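Local coordinates for DTDP-4-dehydrorhamnose reductase, rfbD ortholog (Clostridium acetobutylicum, PDB 1VL0), which probably reduces dTDP-6-deoxy-L-lyxo-4-hexulose to dTDP-L-rhamnose, the product of its carbohydrate biosynthesis pathway, and binds NADH, at residues Tyr227-Ala230 against Val231-Arg235; Arg277-Lys280 against Glu281-Glu285; Glu145-Val148 against Lys149-Pro153. All coordinates share one frame; numbering follows the deposited sequence.

Contact 1: Tyr227-Ala230 against Val231-Arg235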
loop_
_atom_site.group_PDB
_atom_site.type_symbol
_atom_site.label_atom_id
_atom_site.label_comp_id
_atom_site.label_asym_id
_atom_site.label_seq_id
_atom_site.Cartn_x
_atom_site.Cartn_y
_atom_site.Cartn_z
ATOM N N TYR A 227 14.880 33.276 -5.049
ATOM C CA TYR A 227 15.700 34.476 -5.154
ATOM C C TYR A 227 17.083 34.133 -5.782
ATOM O O TYR A 227 17.502 34.717 -6.772
ATOM C CB TYR A 227 15.814 35.168 -3.780
ATOM C CG TYR A 227 16.927 36.199 -3.721
ATOM C CD1 TYR A 227 16.761 37.479 -4.262
ATOM C CD2 TYR A 227 18.171 35.866 -3.177
ATOM C CE1 TYR A 227 17.792 38.401 -4.239
ATOM C CE2 TYR A 227 19.202 36.767 -3.148
ATOM C CZ TYR A 227 19.010 38.044 -3.682
ATOM O OH TYR A 227 20.039 38.941 -3.638
ATOM N N ASP A 228 17.764 33.133 -5.239
ATOM C CA ASP A 228 19.051 32.724 -5.761
ATOM C C ASP A 228 18.925 32.275 -7.237
ATOM O O ASP A 228 19.813 32.499 -8.059
ATOM C CB ASP A 228 19.589 31.550 -4.983
ATOM C CG ASP A 228 19.894 31.848 -3.530
ATOM O OD1 ASP A 228 20.354 32.970 -3.229
ATOM O OD2 ASP A 228 19.701 30.981 -2.645
ATOM N N PHE A 229 17.834 31.611 -7.543
ATOM C CA PHE A 229 17.549 31.107 -8.910
ATOM C C PHE A 229 17.469 32.322 -9.854
ATOM O O PHE A 229 18.157 32.361 -10.882
ATOM C CB PHE A 229 16.264 30.309 -8.829
ATOM C CG PHE A 229 15.886 29.528 -10.058
ATOM C CD1 PHE A 229 16.687 29.450 -11.201
ATOM C CD2 PHE A 229 14.690 28.829 -10.056
ATOM C CE1 PHE A 229 16.283 28.696 -12.314
ATOM C CE2 PHE A 229 14.308 28.076 -11.171
ATOM C CZ PHE A 229 15.100 28.032 -12.300
ATOM N N ALA A 230 16.698 33.341 -9.453
ATOM C CA ALA A 230 16.534 34.575 -10.236
ATOM C C ALA A 230 17.874 35.296 -10.434
ATOM O O ALA A 230 18.220 35.701 -11.545
ATOM C CB ALA A 230 15.528 35.488 -9.569
ATOM N N VAL A 231 18.639 35.443 -9.360
ATOM C CA VAL A 231 19.924 36.111 -9.416
ATOM C C VAL A 231 20.861 35.411 -10.407
ATOM O O VAL A 231 21.578 36.066 -11.175
ATOM C CB VAL A 231 20.554 36.183 -7.987
ATOM C CG1 VAL A 231 22.013 36.664 -8.030
ATOM C CG2 VAL A 231 19.760 37.149 -7.153
ATOM N N GLU A 232 20.852 34.088 -10.426
ATOM C CA GLU A 232 21.695 33.366 -11.368
ATOM C C GLU A 232 21.182 33.518 -12.786
ATOM O O GLU A 232 21.982 33.670 -13.688
ATOM C CB GLU A 232 21.828 31.912 -10.972
ATOM C CG GLU A 232 22.682 31.038 -11.892
ATOM C CD GLU A 232 24.178 31.309 -11.801
ATOM O OE1 GLU A 232 24.625 32.190 -11.032
ATOM O OE2 GLU A 232 24.912 30.598 -12.501
ATOM N N ILE A 233 19.868 33.486 -12.979
ATOM C CA ILE A 233 19.267 33.700 -14.320
ATOM C C ILE A 233 19.745 35.033 -14.924
ATOM O O ILE A 233 20.159 35.096 -16.099
ATOM C CB ILE A 233 17.726 33.693 -14.251
ATOM C CG1 ILE A 233 17.183 32.259 -13.990
ATOM C CG2 ILE A 233 17.115 34.205 -15.542
ATOM C CD1 ILE A 233 15.758 32.207 -13.445
ATOM N N PHE A 234 19.675 36.099 -14.120
ATOM C CA PHE A 234 20.066 37.435 -14.589
ATOM C C PHE A 234 21.601 37.602 -14.753
ATOM O O PHE A 234 22.069 38.246 -15.705
ATOM C CB PHE A 234 19.464 38.509 -13.672
ATOM C CG PHE A 234 17.954 38.517 -13.674
ATOM C CD1 PHE A 234 17.241 38.469 -14.878
ATOM C CD2 PHE A 234 17.245 38.559 -12.476
ATOM C CE1 PHE A 234 15.856 38.476 -14.878
ATOM C CE2 PHE A 234 15.838 38.582 -12.458
ATOM C CZ PHE A 234 15.142 38.538 -13.663
ATOM N N ARG A 235 22.372 36.936 -13.885
ATOM C CA ARG A 235 23.805 36.831 -14.101
ATOM C C ARG A 235 24.160 36.171 -15.441
ATOM O O ARG A 235 25.007 36.669 -16.203
ATOM C CB ARG A 235 24.473 36.085 -12.959
ATOM C CG ARG A 235 25.986 36.185 -12.967
ATOM C CD ARG A 235 26.713 35.186 -12.081
ATOM N NE ARG A 235 26.617 33.801 -12.568
ATOM C CZ ARG A 235 27.406 33.255 -13.491
ATOM N NH1 ARG A 235 28.367 33.932 -14.059
ATOM N NH2 ARG A 235 27.203 32.013 -13.883
#
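V231 brings its CG2 methyl over one face of the Y227 ring, a CH-pi contact one turn along helix 226-237. The methyl lies 3.9 Å from the ring centroid and 21° off the ring normal, displaced toward the rim, and its nearest ring carbons are CE1 and CZ. Y227 reaches it because CG stands anti to the backbone N (chi1 165°), which swings the ring along the helix although CB starts off away from V231.

The denser part of the contact lies on the buried side. There I233 CD1 comes within 3.7 Å of F229 CD1, the two side chains crossing at a slant, and A230 CB faces F234 CE2 at 4.2 Å. F170, V171 and M174 of helix 170-180 pack against this apolar row. Underneath run four i to i+4 backbone bonds, of which V231 N to Y227 O (2.9 Å, 168° at the hydrogen) is the straightest.

The open side is at R235, which is exposed, and at D228, partly so, whose side chain points away from the following turn. E232, bent at chi2, is buried against helix 279-290, and R235 reaches in from the surface to grip its carboxylate side-on: R235 NE meets E232 OE1 at 3.0 Å and R235 NH2 meets E232 OE2 at 3.0 Å. Both oxygens lie near the guanidinium plane, whereas the nitrogens approach from above the carboxylate plane.

The chemistry implies that F229, A230, I233 and F234 are given over to burial, while the charge of the buried E232 carboxylate is probably balanced by R235.

Contact 2: Arg277-Lys280 against Glu281-Glu285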
loop_
_atom_site.group_PDB
_atom_site.type_symbol
_atom_site.label_atom_id
_atom_site.label_comp_id
_atom_site.label_asym_id
_atom_site.label_seq_id
_atom_site.Cartn_x
_atom_site.Cartn_y
_atom_site.Cartn_z
ATOM N N ARG A 277 22.933 16.792 -12.813
ATOM C CA ARG A 277 24.024 17.720 -12.699
ATOM C C ARG A 277 23.688 18.780 -11.684
ATOM O O ARG A 277 22.539 18.949 -11.276
ATOM C CB ARG A 277 24.306 18.388 -14.053
ATOM C CG ARG A 277 24.786 17.434 -15.107
ATOM C CD ARG A 277 24.742 17.992 -16.466
ATOM N NE ARG A 277 23.374 18.282 -16.865
ATOM C CZ ARG A 277 23.023 18.807 -18.012
ATOM N NH1 ARG A 277 23.937 19.133 -18.909
ATOM N NH2 ARG A 277 21.746 18.991 -18.271
ATOM N N GLU A 278 24.717 19.492 -11.282
ATOM C CA GLU A 278 24.572 20.670 -10.414
ATOM C C GLU A 278 23.645 21.660 -11.117
ATOM O O GLU A 278 23.740 21.864 -12.331
ATOM C CB GLU A 278 25.947 21.322 -10.200
ATOM C CG GLU A 278 26.911 20.552 -9.320
ATOM C CD GLU A 278 26.487 20.531 -7.867
ATOM O OE1 GLU A 278 25.762 21.477 -7.408
ATOM O OE2 GLU A 278 26.886 19.547 -7.193
ATOM N N TRP A 279 22.784 22.310 -10.333
ATOM C CA TRP A 279 21.716 23.073 -10.900
ATOM C C TRP A 279 22.223 24.202 -11.785
ATOM O O TRP A 279 21.684 24.460 -12.833
ATOM C CB TRP A 279 20.781 23.552 -9.795
ATOM C CG TRP A 279 21.239 24.636 -8.878
ATOM C CD1 TRP A 279 21.825 24.485 -7.651
ATOM C CD2 TRP A 279 21.068 26.047 -9.068
ATOM N NE1 TRP A 279 22.038 25.712 -7.073
ATOM C CE2 TRP A 279 21.597 26.694 -7.918
ATOM C CE3 TRP A 279 20.550 26.838 -10.103
ATOM C CZ2 TRP A 279 21.615 28.089 -7.778
ATOM C CZ3 TRP A 279 20.547 28.181 -9.973
ATOM C CH2 TRP A 279 21.074 28.819 -8.789
ATOM N N LYS A 280 23.323 24.823 -11.416
ATOM C CA LYS A 280 23.846 25.951 -12.222
ATOM C C LYS A 280 24.358 25.529 -13.586
ATOM O O LYS A 280 24.260 26.268 -14.560
ATOM C CB LYS A 280 24.946 26.663 -11.451
ATOM C CG LYS A 280 24.384 27.537 -10.322
ATOM C CD LYS A 280 25.483 28.237 -9.616
ATOM C CE LYS A 280 24.943 29.120 -8.492
ATOM N NZ LYS A 280 26.093 29.760 -7.804
ATOM N N GLU A 281 24.887 24.320 -13.663
ATOM C CA GLU A 281 25.356 23.768 -14.929
ATOM C C GLU A 281 24.196 23.479 -15.902
ATOM O O GLU A 281 24.275 23.772 -17.082
ATOM C CB GLU A 281 26.144 22.498 -14.636
ATOM C CG GLU A 281 26.794 21.833 -15.831
ATOM C CD GLU A 281 27.560 20.544 -15.477
ATOM O OE1 GLU A 281 27.775 20.265 -14.269
ATOM O OE2 GLU A 281 27.921 19.798 -16.425
ATOM N N SER A 282 23.138 22.843 -15.393
ATOM C CA SER A 282 21.973 22.564 -16.147
ATOM C C SER A 282 21.329 23.849 -16.640
ATOM O O SER A 282 20.852 23.944 -17.778
ATOM C CB SER A 282 20.983 21.770 -15.286
ATOM O OG SER A 282 21.473 20.470 -15.059
ATOM N N LEU A 283 21.291 24.830 -15.758
ATOM C CA LEU A 283 20.633 26.092 -16.024
ATOM C C LEU A 283 21.407 26.861 -17.112
ATOM O O LEU A 283 20.800 27.329 -18.130
ATOM C CB LEU A 283 20.525 26.897 -14.724
ATOM C CG LEU A 283 19.889 28.265 -14.958
ATOM C CD1 LEU A 283 18.456 28.183 -15.642
ATOM C CD2 LEU A 283 19.886 29.079 -13.712
ATOM N N LYS A 284 22.729 26.902 -16.985
ATOM C CA LYS A 284 23.553 27.537 -18.027
ATOM C C LYS A 284 23.319 26.898 -19.391
ATOM O O LYS A 284 23.211 27.612 -20.407
ATOM C CB LYS A 284 25.039 27.513 -17.699
ATOM C CG LYS A 284 25.857 28.334 -18.699
ATOM C CD LYS A 284 27.280 28.629 -18.288
ATOM C CE LYS A 284 27.904 29.685 -19.227
ATOM N NZ LYS A 284 27.788 29.321 -20.711
ATOM N N GLU A 285 23.245 25.574 -19.447
ATOM C CA GLU A 285 23.024 24.871 -20.733
ATOM C C GLU A 285 21.674 25.320 -21.332
ATOM O O GLU A 285 21.501 25.498 -22.538
ATOM C CB GLU A 285 23.092 23.372 -20.501
ATOM C CG GLU A 285 22.752 22.487 -21.681
ATOM C CD GLU A 285 22.503 21.017 -21.296
ATOM O OE1 GLU A 285 21.498 20.720 -20.591
ATOM O OE2 GLU A 285 23.289 20.130 -21.731
HETATM O O HOH W 1 26.928 19.370 -18.888
HETATM O O HOH W 2 27.332 18.687 -12.349
#
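The guanidinium of R277 has the CA of S282 over one face, 4.1 Å above its plane and offset toward the rim, while the carboxylate of E285 and a water lie at its edge. R277 holds E285 end-on: NH2 reaches E285 OE1 at 2.9 Å, and NH1 reaches E285 OE2 at 3.1 Å along a nearly straight bond (171°). The two planes stand 63° apart, so the nitrogens meet the oxygens from above the carboxylate plane. The second flat group, the W279 indole, carries K280 CG over the centre of one face, 3.6 Å above the plane, and L283 CD2 at its edge, 3.9 Å from W279 CZ3. Its chi1 of 72° sets CG between the backbone N and the carbonyl carbon, and ring and leucine then lie side by side, pointing the same way.

E281 supplies a second, water-mediated link. Its extended side chain crosses R277 at about a right angle, with R277 CD 3.7 Å from E281 OE2; one water joins that oxygen to R277 NH1, and another joins E281 OE1 to the backbone N of E278. E278 occupies the N-cap position, and its carbonyl O receives S282 N at 3.3 Å in the first turn, with a weak bond from E281 N beside it.

R277 NH2 also forms a salt bridge to D199 of helix 197-210, and S282 OG hydrogen-bonds to the same carboxylate. The start of helix 279-290 is thus tied to helix 197-210 on one side, while W279 and L283 face helix 226-237 and W279 also packs on T193 and P194 of strand 191-196.

Contact 3: Glu145-Val148 against Lys149-Pro153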
loop_
_atom_site.group_PDB
_atom_site.type_symbol
_atom_site.label_atom_id
_atom_site.label_comp_id
_atom_site.label_asym_id
_atom_site.label_seq_id
_atom_site.Cartn_x
_atom_site.Cartn_y
_atom_site.Cartn_z
ATOM N N GLU A 145 -0.081 8.765 -7.259
ATOM C CA GLU A 145 0.993 7.814 -6.909
ATOM C C GLU A 145 0.434 6.535 -6.318
ATOM O O GLU A 145 0.844 5.434 -6.686
ATOM C CB GLU A 145 1.963 8.392 -5.878
ATOM C CG GLU A 145 2.740 9.617 -6.300
ATOM C CD GLU A 145 3.874 9.960 -5.326
ATOM O OE1 GLU A 145 4.085 9.164 -4.386
ATOM O OE2 GLU A 145 4.535 11.008 -5.523
ATOM N N ASN A 146 -0.497 6.700 -5.377
ATOM C CA ASN A 146 -1.053 5.567 -4.668
ATOM C C ASN A 146 -1.772 4.618 -5.605
ATOM O O ASN A 146 -1.679 3.408 -5.496
ATOM C CB ASN A 146 -2.021 6.052 -3.611
ATOM C CG ASN A 146 -1.318 6.753 -2.427
ATOM O OD1 ASN A 146 -0.112 6.654 -2.235
ATOM N ND2 ASN A 146 -2.109 7.484 -1.644
ATOM N N PHE A 147 -2.500 5.176 -6.540
ATOM C CA PHE A 147 -3.208 4.339 -7.555
ATOM C C PHE A 147 -2.248 3.592 -8.456
ATOM O O PHE A 147 -2.460 2.427 -8.737
ATOM C CB PHE A 147 -4.040 5.216 -8.455
ATOM C CG PHE A 147 -5.400 5.542 -7.931
ATOM C CD1 PHE A 147 -6.261 4.542 -7.487
ATOM C CD2 PHE A 147 -5.862 6.857 -7.976
ATOM C CE1 PHE A 147 -7.524 4.845 -7.049
ATOM C CE2 PHE A 147 -7.126 7.168 -7.548
ATOM C CZ PHE A 147 -7.961 6.169 -7.076
ATOM N N VAL A 148 -1.212 4.275 -8.947
ATOM C CA VAL A 148 -0.249 3.654 -9.852
ATOM C C VAL A 148 0.375 2.401 -9.184
ATOM O O VAL A 148 0.394 1.338 -9.754
ATOM C CB VAL A 148 0.822 4.671 -10.297
ATOM C CG1 VAL A 148 1.958 3.994 -10.968
ATOM C CG2 VAL A 148 0.221 5.694 -11.236
ATOM N N LYS A 149 0.852 2.539 -7.961
ATOM C CA LYS A 149 1.465 1.448 -7.286
ATOM C C LYS A 149 0.471 0.321 -6.992
ATOM O O LYS A 149 0.828 -0.857 -6.986
ATOM C CB LYS A 149 2.058 1.921 -5.975
ATOM C CG LYS A 149 3.132 2.938 -6.126
ATOM C CD LYS A 149 3.930 3.093 -4.825
ATOM C CE LYS A 149 3.229 4.014 -3.897
ATOM N NZ LYS A 149 4.055 4.210 -2.675
ATOM N N ALA A 150 -0.788 0.668 -6.734
ATOM C CA ALA A 150 -1.780 -0.353 -6.362
ATOM C C ALA A 150 -2.186 -1.160 -7.558
ATOM O O ALA A 150 -2.473 -2.328 -7.438
ATOM C CB ALA A 150 -3.016 0.296 -5.783
ATOM N N LEU A 151 -2.209 -0.520 -8.717
ATOM C CA LEU A 151 -2.762 -1.144 -9.919
ATOM C C LEU A 151 -1.767 -1.765 -10.909
ATOM O O LEU A 151 -2.185 -2.386 -11.868
ATOM C CB LEU A 151 -3.605 -0.114 -10.637
ATOM C CG LEU A 151 -4.861 0.316 -9.874
ATOM C CD1 LEU A 151 -5.408 1.566 -10.477
ATOM C CD2 LEU A 151 -5.917 -0.812 -9.835
ATOM N N ASN A 152 -0.465 -1.557 -10.703
ATOM C CA ASN A 152 0.572 -2.051 -11.601
ATOM C C ASN A 152 1.906 -2.260 -10.843
ATOM O O ASN A 152 2.547 -1.282 -10.483
ATOM C CB ASN A 152 0.746 -1.086 -12.818
ATOM C CG ASN A 152 1.521 -1.708 -13.974
ATOM O OD1 ASN A 152 2.334 -2.617 -13.764
ATOM N ND2 ASN A 152 1.263 -1.239 -15.201
ATOM N N PRO A 153 2.325 -3.518 -10.631
ATOM C CA PRO A 153 3.632 -3.811 -10.000
ATOM C C PRO A 153 4.905 -3.375 -10.749
ATOM O O PRO A 153 5.964 -3.342 -10.111
ATOM C CB PRO A 153 3.636 -5.343 -9.871
ATOM C CG PRO A 153 2.213 -5.724 -9.917
ATOM C CD PRO A 153 1.601 -4.765 -10.923
HETATM O O HOH W 3 2.861 7.082 -2.842
HETATM O O HOH W 4 5.485 6.483 -4.074
#
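K149 N donates to E145 O at 3.2 Å and 172°, the straightest of the i to i+4 bonds that close helix 136-151. The series then slackens: A150 N to N146 O and L151 N to F147 O are bent to 142° and 141°, and at V148 O two weak bonds converge, from L151 N and N152 N. N152 is the first residue to leave helical geometry.

Among the side chains, K149 CG, beside the backbone N, lies 3.4 Å from E145 O, and the bend at chi3 carries NZ to two waters. Both waters bridge to E145 OE1, and one also donates to N146 OD1, so lysine and glutamate are coupled through solvent, K149 NZ and E145 OE1 being 5.2 Å apart. E145 is anchored mainly by S112 and by a salt bridge to R159. On another side F147 CD1 meets L151 CD1 obliquely at a loose 4.3 Å.

V148 packs on strand 107-113 and on P94 of helix 83-104, K149 on strand 155-164, and N152 ND2 bonds to A106 O and A98 O. F147, A150, L151 and P153 meet the second subunit, and P153 also meets Y102 of the third subunit.

Overall arrangement
Contacts 1 and 2 are neighbours, with centres about 12 Å apart: E232 and F229 of helix 226-237 pack on W279, K280 and L283 of helix 279-290. Contact 3 lies across the chain's centre, its centre about 38 Å and 33 Å from theirs, on the helix that also carries Y137 and K141, NADH-binding residues matching the YxxxK motif of short-chain dehydrogenases. Contacts 1 and 3 are largely buried, whereas contact 2 is half surface. Their chemistry follows: contact 1 is chiefly apolar and aromatic, contact 2 joins its charges directly and through waters, and contact 3 links E145 and K149 through water, E145 also pairing directly with R159, while F147, A150, L151 and P153 meet other subunits.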